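Local atomic coordinates of glycerol dehydrogenase (Bacillus coagulans, PDB entry 6CSJ), a protein that probably catalyses the NAD-dependent oxidation of glycerol to dihydroxyacetone and, in this doubly substituted form, has acquired D-lactate dehydrogenase activity. Residues E26-K31 with A85-G90; E67-E72 with Y131-E136; M152-I157 with A229-I234; D171-Y176 with L205-Q210; A179-R184 with Y337-E342. The protein carries 2 engineered substitutions. All blocks are in the same frame, centred on the assembly; numbering follows the deposited sequence.

How the interactions relate
The chain order sets the layout: interactions 1 and 2 are in the N-terminal part built on the parallel sheet, interactions 4 and 5 in the helical part that follows, and interaction 3 bridges the two. Interactions 1 and 2 alternate along the chain, with centres about 25 Å apart. Interaction 3 reaches the same sheet as interaction 1 through strand 149-153, their centres about 24 Å apart. Interaction 4 is nested inside the loop that interaction 3 closes and touches it, I233 CD1 lying 3.4 Å from Q210 OE1. Interactions 4 and 5 share helix 175-185, with centres about 17 Å apart. Interactions 3 to 5 thus follow the chain from the sheet domain into the helical domain, with interaction 3 at the junction.

Interaction 1: residues E26-K31 with A85-G90; sequences ERLGKK and ADVVVG
Beside the parallel sheet of the N-terminal, Rossmann-like domain, the loop G29-K31, which leads from helix 21-28 into strand 32-36, is clasped by D86, next to strand 87-92. The carboxylate spans two consecutive backbone N-H groups: K30 N reaches OD2 of D86 at 3.0 Å through the syn lone pair, and K31 N reaches D86 OD1 at 2.9 Å, also from the syn side but 26° out of the plane. With chi1 at 61°, D86 CG sits between its own N and carbonyl carbon, which turns both oxygens to the loop. G29 has no side chain to come between, and its CA rests 3.5 Å from D86 OD2. In return, D86 N donates to K31 O at 3.0 Å. L28 CB and V87 CG2 meet at 4.0 Å, the two side chains crossing at about a right angle. An alanine at D86 would remove both acceptors and would probably leave the K30 and K31 amides without mates and the loop freer to shift. K31 NZ runs off to E83 O. Strand 87-92 pairs with strand 32-36 through F33 and I35 and with strand 111-115 through I112, on which L28 also packs.

Interaction 2: residues E67-E72 with Y131-E136; sequences ECSKPE and YKENGE
Y131 N donates to C68 O at 2.8 Å in an almost straight bond (173° at the hydrogen). It ties the end of strand 127-131, first arm of a two-stranded beta hairpin, to the loop before helix 70-82. C68 is the centre of an inverse gamma turn, and its carbonyl faces the hairpin; the same oxygen also lies in the plane of the Y131 ring, at its edge. The hairpin closes with a type I turn from K132 to G135. E67 lies against Y131 and the turn; its chain bends at chi2 (61°) and crosses Y131 at about a right angle. Carboxylate and ring planes are 37° apart, E67 OE2 comes within 3.4 Å of Y131 CB, and E67 OE1 stands 3.6 Å from G135 CA. K95 serves both residues, as a salt-bridge partner for E67 OE2 and a cation-pi partner for the Y131 ring, so it probably offsets the glutamate's charge. Right after C68, S69 takes the N-cap position of helix 70-82, its OG accepting a weak bond from E72 N. S69 CA also makes a CA-H...O contact of 3.2 Å with Y131 O. E133, extended beyond CG, rests its OE2 3.6 Å from P71 CB.

Interaction 3: residues M152-I157 with A229-I234; sequences MDTKVI and AVEKII
T154 and E231 meet at about a right angle, the threonine hydroxyl and methyl both turned to the end of the glutamate. OG1 of T154 donates to E231 OE2 at 2.8 Å, arriving on the syn side but 31° out of the carboxylate plane. T154 CG2 lies beside both oxygens, 3.5 Å from E231 OE1. The glutamate gets there by a bend at chi2 (-80°), which folds its carboxylate across from the helix surface. One turn on, I234 sends two branches in different directions. Its CD1 points at I157 CG2, the side chains reaching toward each other tip to tip at 3.7 Å, and touches T154 CG2. Its CG2 meets the bent M152 chain, which comes in slantwise and brings CE to 4.0 Å. Here the parallel sheet of the N-terminal domain faces the first turns of helix 228-248 in the helical domain, the two-domain plan of the iron-containing alcohol dehydrogenase family. D153 caps helix 154-158 where strand 149-153 ends, its OD1 taking V156 N at 3.2 Å from above the carboxylate plane. An alanine in place of E231 would probably leave T154 OG1 without this acceptor and open a gap beside its methyl group. Strand 10-14 lies alongside: M152 pairs with I12 and G14 through the backbone, while Q13 touches M152, T154 and I234 and donates its NE2 to E231 O.

Interaction 4: residues D171-Y176 with L205-Q210; sequences DALATY and LCYDTQ
Where the chain passes from helix 162-173 into helix 175-185, its backbone closes on helix 197-221, with L173 CA 5.7 Å from Y207 CA and A172 CA 6.7 Å from C206 CA. The small A172 fits this close approach. Its CB lies 3.6 Å from C206 SG and 3.2 Å from Q210 NE2, wedged between a thiol and an amide that belong to successive turns of the partner helix. C206 SG, swung away from its own N at chi1 179°, also comes to rest 3.5 Å from A172 O. L173 sends one methyl, CD1, to the Y207 ring, 3.8 Å from CE1, the two side chains slanting across one another. Y176 approaches Y207 through the root of its side chain, CB to CB at 3.8 Å, while its ring goes on to a cation-pi contact with K204. In this helical domain the polar ends leave the interface for neighbours: Q210 NE2 bonds N237 OD1, T175 OG1 bonds S241 OG, both on helix 228-248, and Y207 OH bonds E295 on helix 290-303. Between the two segments the contact is therefore mostly van der Waals packing, in which C206 SG and Q210 NE2 also lie against A172, and the directional bonds go to third helices.

Interaction 5: residues A179-R184 with Y337-E342; sequences ARATKR and YNMPFE
N338 lies beside T182, the two side chains pointing the same way. CB of N338 touches T182 OG1 at 3.6 Å; CG passes the same oxygen at 4.1 Å; ND2, 4.0 Å from it, goes on to donate to L250 O. T182 OG1, turned beside its own backbone N by chi1 of -60°, bonds E178 O one turn back in its helix, so the neighbours touch without bonding to each other. Next along the loop, M339 CB points away from the helix, but bends at chi2 (-52°) and chi3 (-70°) curl the chain until SD rests 3.8 Å from A181 CB. P340 lies against the same turn. Its CD comes within 3.9 Å of A181 O and its CG within 4.0 Å of R184 CB, the ring sitting in the angle between these two residues. From there R184 extends outward, one face of its guanidinium over R180 CD. The contact thus lays the loop between helices 319-329 and 345-365 along helix 175-185 in the helical domain. Q282 of helix 271-285 touches both A181 and M339, and A179 and K183 of helix 175-185 pack on helix 197-221 at I200.

Interaction 1: residues E26-K31 with A85-G90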
# COMPACT_ATOMS: atom_id res chain seq x y z
N GLU A 26 -25.56 4.84 -0.92
CA GLU A 26 -26.77 5.61 -0.55
C GLU A 26 -26.53 6.66 0.56
O GLU A 26 -27.22 7.67 0.58
CB GLU A 26 -27.94 4.67 -0.17
CG GLU A 26 -28.54 3.83 -1.30
CD GLU A 26 -29.15 4.63 -2.45
OE1 GLU A 26 -29.48 5.83 -2.26
OE2 GLU A 26 -29.27 4.05 -3.55
N ARG A 27 -25.58 6.44 1.46
CA ARG A 27 -25.22 7.44 2.48
C ARG A 27 -24.53 8.69 1.89
O ARG A 27 -24.58 9.75 2.50
CB ARG A 27 -24.29 6.85 3.54
CG ARG A 27 -24.91 5.77 4.41
CD ARG A 27 -23.97 5.41 5.54
NE ARG A 27 -24.25 4.12 6.15
CZ ARG A 27 -23.59 3.62 7.21
NH1 ARG A 27 -22.60 4.31 7.79
NH2 ARG A 27 -23.91 2.42 7.69
N LEU A 28 -23.88 8.53 0.74
CA LEU A 28 -23.13 9.61 0.08
C LEU A 28 -23.84 10.25 -1.10
O LEU A 28 -23.62 11.42 -1.37
CB LEU A 28 -21.76 9.08 -0.39
CG LEU A 28 -20.87 8.57 0.74
CD1 LEU A 28 -19.64 7.87 0.16
CD2 LEU A 28 -20.49 9.71 1.67
N GLY A 29 -24.65 9.47 -1.83
CA GLY A 29 -25.44 10.01 -2.94
C GLY A 29 -26.51 9.08 -3.50
O GLY A 29 -26.64 7.92 -3.09
N LYS A 30 -27.29 9.62 -4.44
CA LYS A 30 -28.40 8.90 -5.07
C LYS A 30 -28.00 7.97 -6.22
O LYS A 30 -28.74 7.05 -6.53
CB LYS A 30 -29.45 9.91 -5.54
CG LYS A 30 -30.31 10.43 -4.38
CD LYS A 30 -29.70 11.45 -3.43
CE LYS A 30 -30.36 11.35 -2.05
NZ LYS A 30 -30.43 12.63 -1.28
N LYS A 31 -26.85 8.22 -6.84
CA LYS A 31 -26.45 7.51 -8.06
C LYS A 31 -24.94 7.21 -8.07
O LYS A 31 -24.12 8.12 -8.18
CB LYS A 31 -26.84 8.37 -9.27
CG LYS A 31 -26.50 7.78 -10.64
CD LYS A 31 -27.41 6.62 -11.00
CE LYS A 31 -26.94 5.91 -12.26
NZ LYS A 31 -27.13 6.71 -13.51
N ALA A 85 -23.91 10.79 -12.08
CA ALA A 85 -23.43 10.16 -10.84
C ALA A 85 -22.93 11.19 -9.84
O ALA A 85 -22.22 12.13 -10.22
CB ALA A 85 -22.33 9.16 -11.16
N ASP A 86 -23.30 11.01 -8.58
CA ASP A 86 -22.86 11.88 -7.47
C ASP A 86 -22.02 11.14 -6.39
O ASP A 86 -21.79 11.66 -5.30
CB ASP A 86 -24.08 12.57 -6.83
CG ASP A 86 -25.09 11.59 -6.25
OD1 ASP A 86 -24.91 10.36 -6.41
OD2 ASP A 86 -26.07 12.05 -5.65
N VAL A 87 -21.57 9.92 -6.72
CA VAL A 87 -20.58 9.18 -5.91
C VAL A 87 -19.88 8.16 -6.80
O VAL A 87 -20.52 7.52 -7.64
CB VAL A 87 -21.22 8.52 -4.65
CG1 VAL A 87 -22.37 7.59 -5.01
CG2 VAL A 87 -20.18 7.77 -3.83
N VAL A 88 -18.57 8.02 -6.64
CA VAL A 88 -17.78 7.10 -7.47
C VAL A 88 -17.22 5.97 -6.60
O VAL A 88 -16.82 6.19 -5.46
CB VAL A 88 -16.67 7.83 -8.28
CG1 VAL A 88 -15.82 8.73 -7.40
CG2 VAL A 88 -15.81 6.84 -9.05
N VAL A 89 -17.21 4.76 -7.15
CA VAL A 89 -16.72 3.58 -6.46
C VAL A 89 -15.68 2.92 -7.35
O VAL A 89 -15.90 2.77 -8.55
CB VAL A 89 -17.85 2.57 -6.16
CG1 VAL A 89 -17.30 1.37 -5.38
CG2 VAL A 89 -18.99 3.25 -5.41
N GLY A 90 -14.55 2.54 -6.75
CA GLY A 90 -13.54 1.72 -7.40
C GLY A 90 -13.46 0.39 -6.68
O GLY A 90 -13.45 0.36 -5.46
O HOH W 1 -22.71 13.16 -3.50

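Interaction 2: residues E67-E72 with Y131-E136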
# COMPACT_ATOMS: atom_id res chain seq x y z
N GLU A 67 -5.59 0.60 -16.93
CA GLU A 67 -4.52 1.56 -16.68
C GLU A 67 -5.06 2.86 -16.10
O GLU A 67 -6.01 3.42 -16.63
CB GLU A 67 -3.75 1.86 -17.96
CG GLU A 67 -2.46 2.64 -17.74
CD GLU A 67 -1.49 1.89 -16.85
OE1 GLU A 67 -0.77 1.02 -17.37
OE2 GLU A 67 -1.46 2.16 -15.63
N CYS A 68 -4.43 3.33 -15.02
CA CYS A 68 -4.77 4.62 -14.43
C CYS A 68 -3.99 5.67 -15.20
O CYS A 68 -2.87 6.05 -14.81
CB CYS A 68 -4.43 4.67 -12.94
SG CYS A 68 -4.85 6.24 -12.13
N SER A 69 -4.58 6.12 -16.30
CA SER A 69 -4.01 7.15 -17.16
C SER A 69 -4.94 8.34 -17.25
O SER A 69 -6.12 8.24 -16.89
CB SER A 69 -3.75 6.57 -18.55
OG SER A 69 -4.98 6.25 -19.18
N LYS A 70 -4.43 9.47 -17.74
CA LYS A 70 -5.24 10.68 -17.93
C LYS A 70 -6.38 10.50 -18.95
O LYS A 70 -7.50 10.95 -18.69
CB LYS A 70 -4.36 11.88 -18.30
CG LYS A 70 -3.42 12.32 -17.19
CD LYS A 70 -4.16 13.08 -16.10
CE LYS A 70 -3.19 13.58 -15.06
NZ LYS A 70 -3.61 14.83 -14.37
N PRO A 71 -6.11 9.85 -20.11
CA PRO A 71 -7.21 9.57 -21.04
C PRO A 71 -8.33 8.71 -20.46
O PRO A 71 -9.51 9.04 -20.62
CB PRO A 71 -6.51 8.83 -22.20
CG PRO A 71 -5.12 9.36 -22.16
CD PRO A 71 -4.80 9.55 -20.71
N GLU A 72 -7.96 7.64 -19.77
CA GLU A 72 -8.94 6.75 -19.12
C GLU A 72 -9.68 7.47 -17.98
O GLU A 72 -10.89 7.28 -17.82
CB GLU A 72 -8.26 5.45 -18.67
CG GLU A 72 -9.17 4.41 -18.00
CD GLU A 72 -10.23 3.79 -18.91
OE1 GLU A 72 -10.27 4.08 -20.12
OE2 GLU A 72 -11.03 2.98 -18.41
N TYR A 131 -0.18 6.88 -14.75
CA TYR A 131 0.72 6.32 -15.76
C TYR A 131 0.33 6.81 -17.14
O TYR A 131 -0.81 7.21 -17.37
CB TYR A 131 0.63 4.79 -15.73
CG TYR A 131 1.05 4.19 -14.41
CD1 TYR A 131 0.17 4.16 -13.32
CD2 TYR A 131 2.34 3.68 -14.23
CE1 TYR A 131 0.56 3.63 -12.10
CE2 TYR A 131 2.74 3.15 -13.01
CZ TYR A 131 1.85 3.13 -11.96
OH TYR A 131 2.25 2.61 -10.77
N LYS A 132 1.28 6.81 -18.06
CA LYS A 132 0.98 6.95 -19.49
C LYS A 132 0.23 5.71 -19.95
O LYS A 132 0.28 4.67 -19.29
CB LYS A 132 2.27 7.11 -20.30
CG LYS A 132 3.05 8.38 -20.06
CD LYS A 132 4.31 8.44 -20.92
CE LYS A 132 4.68 9.87 -21.38
NZ LYS A 132 4.81 10.91 -20.31
N GLU A 133 -0.42 5.80 -21.11
CA GLU A 133 -1.20 4.67 -21.65
C GLU A 133 -0.35 3.44 -21.94
O GLU A 133 -0.85 2.32 -21.87
CB GLU A 133 -1.96 5.08 -22.91
CG GLU A 133 -2.99 6.19 -22.70
CD GLU A 133 -3.63 6.65 -23.99
OE1 GLU A 133 -2.95 7.32 -24.79
OE2 GLU A 133 -4.83 6.36 -24.18
N ASN A 134 0.93 3.64 -22.24
CA ASN A 134 1.87 2.53 -22.48
C ASN A 134 2.39 1.83 -21.21
O ASN A 134 3.09 0.82 -21.31
CB ASN A 134 3.04 2.98 -23.37
CG ASN A 134 3.98 3.95 -22.68
OD1 ASN A 134 3.65 4.55 -21.66
ND2 ASN A 134 5.17 4.12 -23.25
N GLY A 135 2.07 2.37 -20.03
CA GLY A 135 2.43 1.73 -18.76
C GLY A 135 3.54 2.40 -17.96
O GLY A 135 3.79 2.03 -16.82
N GLU A 136 4.22 3.39 -18.55
CA GLU A 136 5.29 4.11 -17.86
C GLU A 136 4.74 5.13 -16.86
O GLU A 136 3.69 5.73 -17.08
CB GLU A 136 6.20 4.83 -18.86
CG GLU A 136 6.97 3.88 -19.78
CD GLU A 136 7.87 4.59 -20.77
OE1 GLU A 136 8.52 5.59 -20.37
OE2 GLU A 136 7.93 4.15 -21.94

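Interaction 3: residues M152-I157 with A229-I234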
# COMPACT_ATOMS: atom_id res chain seq x y z
N MET A 152 -13.40 -2.97 3.02
CA MET A 152 -12.63 -4.21 2.90
C MET A 152 -13.56 -5.43 3.05
O MET A 152 -13.99 -5.77 4.15
CB MET A 152 -11.52 -4.27 3.97
CG MET A 152 -10.60 -3.06 4.03
SD MET A 152 -9.80 -2.60 2.48
CE MET A 152 -8.52 -3.85 2.32
N ASP A 153 -13.87 -6.06 1.92
CA ASP A 153 -14.64 -7.30 1.90
C ASP A 153 -13.66 -8.44 2.10
O ASP A 153 -12.98 -8.86 1.16
CB ASP A 153 -15.40 -7.46 0.58
CG ASP A 153 -16.45 -8.57 0.62
OD1 ASP A 153 -16.19 -9.66 1.18
OD2 ASP A 153 -17.56 -8.34 0.09
N THR A 154 -13.56 -8.92 3.34
CA THR A 154 -12.53 -9.88 3.71
C THR A 154 -12.73 -11.24 3.04
O THR A 154 -11.76 -11.96 2.81
CB THR A 154 -12.45 -10.05 5.23
OG1 THR A 154 -13.73 -10.42 5.75
CG2 THR A 154 -12.05 -8.74 5.86
N LYS A 155 -13.98 -11.57 2.70
CA LYS A 155 -14.29 -12.80 1.97
C LYS A 155 -13.74 -12.74 0.56
O LYS A 155 -13.10 -13.67 0.10
CB LYS A 155 -15.80 -13.04 1.94
CG LYS A 155 -16.21 -14.41 1.42
CD LYS A 155 -17.68 -14.42 0.97
CE LYS A 155 -18.15 -15.84 0.73
NZ LYS A 155 -19.64 -15.93 0.81
N VAL A 156 -13.98 -11.63 -0.14
CA VAL A 156 -13.41 -11.43 -1.47
C VAL A 156 -11.89 -11.40 -1.41
O VAL A 156 -11.23 -12.06 -2.22
CB VAL A 156 -13.97 -10.16 -2.15
CG1 VAL A 156 -13.22 -9.85 -3.45
CG2 VAL A 156 -15.46 -10.31 -2.42
N ILE A 157 -11.33 -10.67 -0.44
CA ILE A 157 -9.87 -10.53 -0.29
C ILE A 157 -9.17 -11.86 -0.05
O ILE A 157 -8.09 -12.11 -0.60
CB ILE A 157 -9.50 -9.50 0.81
CG1 ILE A 157 -9.90 -8.09 0.36
CG2 ILE A 157 -8.01 -9.54 1.16
CD1 ILE A 157 -10.11 -7.13 1.51
N ALA A 229 -7.37 -13.71 12.71
CA ALA A 229 -5.99 -13.33 12.41
C ALA A 229 -5.91 -12.64 11.06
O ALA A 229 -5.21 -11.65 10.91
CB ALA A 229 -5.06 -14.53 12.45
N VAL A 230 -6.64 -13.18 10.08
CA VAL A 230 -6.71 -12.57 8.75
C VAL A 230 -7.38 -11.21 8.84
O VAL A 230 -6.91 -10.26 8.24
CB VAL A 230 -7.40 -13.49 7.72
CG1 VAL A 230 -7.54 -12.79 6.38
CG2 VAL A 230 -6.59 -14.77 7.55
N GLU A 231 -8.46 -11.11 9.62
CA GLU A 231 -9.14 -9.83 9.87
C GLU A 231 -8.18 -8.78 10.44
O GLU A 231 -8.16 -7.65 9.96
CB GLU A 231 -10.36 -9.99 10.80
CG GLU A 231 -11.52 -10.81 10.22
CD GLU A 231 -12.44 -10.04 9.26
OE1 GLU A 231 -12.47 -8.79 9.29
OE2 GLU A 231 -13.14 -10.71 8.47
N LYS A 232 -7.38 -9.15 11.44
CA LYS A 232 -6.46 -8.19 12.05
C LYS A 232 -5.35 -7.74 11.11
O LYS A 232 -4.95 -6.58 11.13
CB LYS A 232 -5.86 -8.76 13.34
CG LYS A 232 -6.81 -8.74 14.51
CD LYS A 232 -6.15 -9.32 15.73
CE LYS A 232 -7.10 -9.46 16.91
NZ LYS A 232 -6.56 -10.49 17.84
N ILE A 233 -4.84 -8.68 10.30
CA ILE A 233 -3.80 -8.39 9.32
C ILE A 233 -4.33 -7.49 8.20
O ILE A 233 -3.63 -6.58 7.77
CB ILE A 233 -3.17 -9.69 8.76
CG1 ILE A 233 -2.18 -10.27 9.78
CG2 ILE A 233 -2.48 -9.48 7.42
CD1 ILE A 233 -0.98 -9.40 10.14
N ILE A 234 -5.55 -7.73 7.74
CA ILE A 234 -6.15 -6.87 6.72
C ILE A 234 -6.28 -5.43 7.24
O ILE A 234 -5.95 -4.49 6.53
CB ILE A 234 -7.48 -7.45 6.19
CG1 ILE A 234 -7.15 -8.65 5.27
CG2 ILE A 234 -8.29 -6.39 5.44
CD1 ILE A 234 -8.35 -9.44 4.80

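Interaction 4: residues D171-Y176 with L205-Q210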
# COMPACT_ATOMS: atom_id res chain seq x y z
N ASP A 171 4.99 -4.55 3.20
CA ASP A 171 4.69 -3.12 3.13
C ASP A 171 4.38 -2.55 4.52
O ASP A 171 4.92 -1.51 4.91
CB ASP A 171 3.50 -2.88 2.17
CG ASP A 171 3.56 -1.54 1.46
OD1 ASP A 171 4.68 -1.08 1.13
OD2 ASP A 171 2.48 -0.95 1.18
N ALA A 172 3.54 -3.26 5.28
CA ALA A 172 3.19 -2.88 6.66
C ALA A 172 4.37 -2.88 7.65
O ALA A 172 4.40 -2.11 8.61
CB ALA A 172 2.08 -3.78 7.18
N LEU A 173 5.34 -3.75 7.39
CA LEU A 173 6.51 -3.93 8.25
C LEU A 173 7.37 -2.66 8.37
O LEU A 173 7.92 -2.38 9.44
CB LEU A 173 7.36 -5.09 7.71
CG LEU A 173 8.31 -5.81 8.66
CD1 LEU A 173 7.56 -6.38 9.86
CD2 LEU A 173 9.03 -6.91 7.89
N ALA A 174 7.46 -1.89 7.29
CA ALA A 174 8.23 -0.66 7.27
C ALA A 174 7.63 0.47 8.09
O ALA A 174 8.37 1.35 8.54
CB ALA A 174 8.40 -0.17 5.84
N THR A 175 6.31 0.45 8.30
CA THR A 175 5.59 1.63 8.78
C THR A 175 6.09 2.22 10.09
O THR A 175 6.30 3.43 10.16
CB THR A 175 4.08 1.37 8.90
OG1 THR A 175 3.58 0.83 7.67
CG2 THR A 175 3.33 2.67 9.25
N TYR A 176 6.27 1.39 11.11
CA TYR A 176 6.75 1.87 12.41
C TYR A 176 8.16 2.47 12.34
O TYR A 176 8.42 3.53 12.91
CB TYR A 176 6.73 0.76 13.47
CG TYR A 176 7.29 1.23 14.81
CD1 TYR A 176 6.72 2.31 15.48
CD2 TYR A 176 8.40 0.60 15.39
CE1 TYR A 176 7.22 2.75 16.69
CE2 TYR A 176 8.91 1.04 16.61
CZ TYR A 176 8.31 2.11 17.25
OH TYR A 176 8.80 2.56 18.45
N LEU A 205 1.30 -0.16 16.56
CA LEU A 205 0.32 -1.26 16.56
C LEU A 205 0.39 -2.07 15.26
O LEU A 205 0.24 -3.29 15.28
CB LEU A 205 -1.09 -0.75 16.79
CG LEU A 205 -2.21 -1.80 16.85
CD1 LEU A 205 -2.08 -2.71 18.07
CD2 LEU A 205 -3.56 -1.09 16.82
N CYS A 206 0.62 -1.38 14.14
CA CYS A 206 0.78 -2.04 12.85
C CYS A 206 1.90 -3.08 12.92
O CYS A 206 1.66 -4.25 12.63
CB CYS A 206 1.05 -1.02 11.73
SG CYS A 206 1.29 -1.78 10.09
N TYR A 207 3.09 -2.65 13.34
CA TYR A 207 4.26 -3.54 13.48
C TYR A 207 3.99 -4.71 14.43
O TYR A 207 4.22 -5.87 14.07
CB TYR A 207 5.50 -2.76 13.98
CG TYR A 207 6.70 -3.66 14.20
CD1 TYR A 207 7.41 -4.18 13.11
CD2 TYR A 207 7.09 -4.04 15.48
CE1 TYR A 207 8.49 -5.02 13.29
CE2 TYR A 207 8.18 -4.90 15.68
CZ TYR A 207 8.87 -5.38 14.59
OH TYR A 207 9.92 -6.23 14.79
N ASP A 208 3.51 -4.40 15.62
CA ASP A 208 3.18 -5.42 16.63
C ASP A 208 2.18 -6.47 16.11
O ASP A 208 2.33 -7.65 16.41
CB ASP A 208 2.58 -4.78 17.88
CG ASP A 208 3.60 -3.96 18.67
OD1 ASP A 208 4.80 -4.06 18.41
OD2 ASP A 208 3.17 -3.21 19.57
N THR A 209 1.19 -6.02 15.34
CA THR A 209 0.19 -6.91 14.75
C THR A 209 0.82 -7.84 13.71
O THR A 209 0.48 -9.02 13.67
CB THR A 209 -1.00 -6.12 14.12
OG1 THR A 209 -1.58 -5.25 15.10
CG2 THR A 209 -2.07 -7.06 13.61
N GLN A 210 1.76 -7.35 12.91
CA GLN A 210 2.46 -8.21 11.95
C GLN A 210 3.20 -9.34 12.68
O GLN A 210 3.06 -10.50 12.30
CB GLN A 210 3.45 -7.43 11.08
CG GLN A 210 2.84 -6.34 10.21
CD GLN A 210 1.74 -6.83 9.28
OE1 GLN A 210 1.82 -7.95 8.75
NE2 GLN A 210 0.71 -6.00 9.06

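Interaction 5: residues A179-R184 with Y337-E342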
# COMPACT_ATOMS: atom_id res chain seq x y z
N ALA A 179 8.12 5.81 10.40
CA ALA A 179 7.45 6.83 11.23
C ALA A 179 8.28 7.23 12.44
O ALA A 179 8.36 8.41 12.78
CB ALA A 179 6.08 6.32 11.67
N ARG A 180 8.90 6.24 13.10
CA ARG A 180 9.82 6.49 14.22
C ARG A 180 10.95 7.41 13.80
O ARG A 180 11.26 8.38 14.48
CB ARG A 180 10.39 5.17 14.76
CG ARG A 180 11.25 5.32 16.01
CD ARG A 180 11.65 3.96 16.60
NE ARG A 180 12.58 3.25 15.72
CZ ARG A 180 13.08 2.03 15.97
NH1 ARG A 180 12.73 1.36 17.06
NH2 ARG A 180 13.93 1.47 15.12
N ALA A 181 11.57 7.08 12.66
CA ALA A 181 12.66 7.89 12.12
C ALA A 181 12.24 9.34 11.86
O ALA A 181 12.93 10.28 12.28
CB ALA A 181 13.20 7.25 10.84
N THR A 182 11.11 9.51 11.18
CA THR A 182 10.57 10.82 10.85
C THR A 182 10.25 11.65 12.10
O THR A 182 10.58 12.84 12.16
CB THR A 182 9.31 10.71 9.97
OG1 THR A 182 9.63 10.03 8.74
CG2 THR A 182 8.74 12.09 9.66
N LYS A 183 9.62 11.03 13.10
CA LYS A 183 9.32 11.74 14.35
C LYS A 183 10.60 12.12 15.11
O LYS A 183 10.69 13.25 15.61
CB LYS A 183 8.40 10.91 15.23
CG LYS A 183 7.76 11.68 16.38
CD LYS A 183 6.72 10.83 17.08
CE LYS A 183 5.78 11.67 17.92
NZ LYS A 183 6.48 12.26 19.09
N ARG A 184 11.57 11.20 15.16
CA ARG A 184 12.89 11.47 15.75
C ARG A 184 13.56 12.66 15.07
O ARG A 184 14.09 13.53 15.75
CB ARG A 184 13.83 10.26 15.63
CG ARG A 184 13.96 9.40 16.87
CD ARG A 184 14.71 8.10 16.52
NE ARG A 184 14.40 7.00 17.45
CZ ARG A 184 14.77 5.72 17.28
NH1 ARG A 184 15.44 5.31 16.21
NH2 ARG A 184 14.43 4.82 18.21
N TYR A 337 15.83 11.27 3.31
CA TYR A 337 16.28 12.41 4.11
C TYR A 337 15.44 12.69 5.35
O TYR A 337 15.75 13.61 6.10
CB TYR A 337 16.44 13.67 3.22
CG TYR A 337 17.46 13.41 2.13
CD1 TYR A 337 18.81 13.28 2.44
CD2 TYR A 337 17.06 13.22 0.80
CE1 TYR A 337 19.75 12.99 1.45
CE2 TYR A 337 17.99 12.94 -0.19
CZ TYR A 337 19.33 12.82 0.14
OH TYR A 337 20.24 12.53 -0.82
N ASN A 338 14.38 11.90 5.58
CA ASN A 338 13.64 11.95 6.85
C ASN A 338 14.32 11.17 7.97
O ASN A 338 13.88 11.24 9.12
CB ASN A 338 12.20 11.45 6.69
CG ASN A 338 11.33 12.41 5.92
OD1 ASN A 338 11.57 13.63 5.90
ND2 ASN A 338 10.30 11.88 5.28
N MET A 339 15.39 10.43 7.66
CA MET A 339 16.24 9.84 8.69
C MET A 339 16.83 10.96 9.57
O MET A 339 17.14 12.03 9.06
CB MET A 339 17.37 9.01 8.07
CG MET A 339 16.93 7.78 7.26
SD MET A 339 15.81 6.63 8.08
CE MET A 339 16.88 5.90 9.32
N PRO A 340 16.96 10.73 10.90
CA PRO A 340 17.46 11.79 11.79
C PRO A 340 19.00 11.96 11.78
O PRO A 340 19.57 12.41 12.76
CB PRO A 340 16.95 11.35 13.16
CG PRO A 340 16.94 9.85 13.08
CD PRO A 340 16.66 9.49 11.64
N PHE A 341 19.66 11.60 10.69
CA PHE A 341 21.10 11.79 10.51
C PHE A 341 21.38 12.04 9.03
O PHE A 341 20.51 11.85 8.19
CB PHE A 341 21.89 10.56 11.03
CG PHE A 341 21.32 9.23 10.62
CD1 PHE A 341 21.63 8.65 9.39
CD2 PHE A 341 20.48 8.53 11.48
CE1 PHE A 341 21.11 7.41 9.03
CE2 PHE A 341 19.95 7.29 11.12
CZ PHE A 341 20.28 6.73 9.88
N GLU A 342 22.60 12.47 8.71
CA GLU A 342 23.01 12.71 7.33
C GLU A 342 23.15 11.38 6.58
O GLU A 342 23.64 10.39 7.13
CB GLU A 342 24.32 13.50 7.26
CG GLU A 342 24.80 13.77 5.84
CD GLU A 342 25.88 14.85 5.74
OE1 GLU A 342 25.97 15.74 6.63
OE2 GLU A 342 26.63 14.83 4.75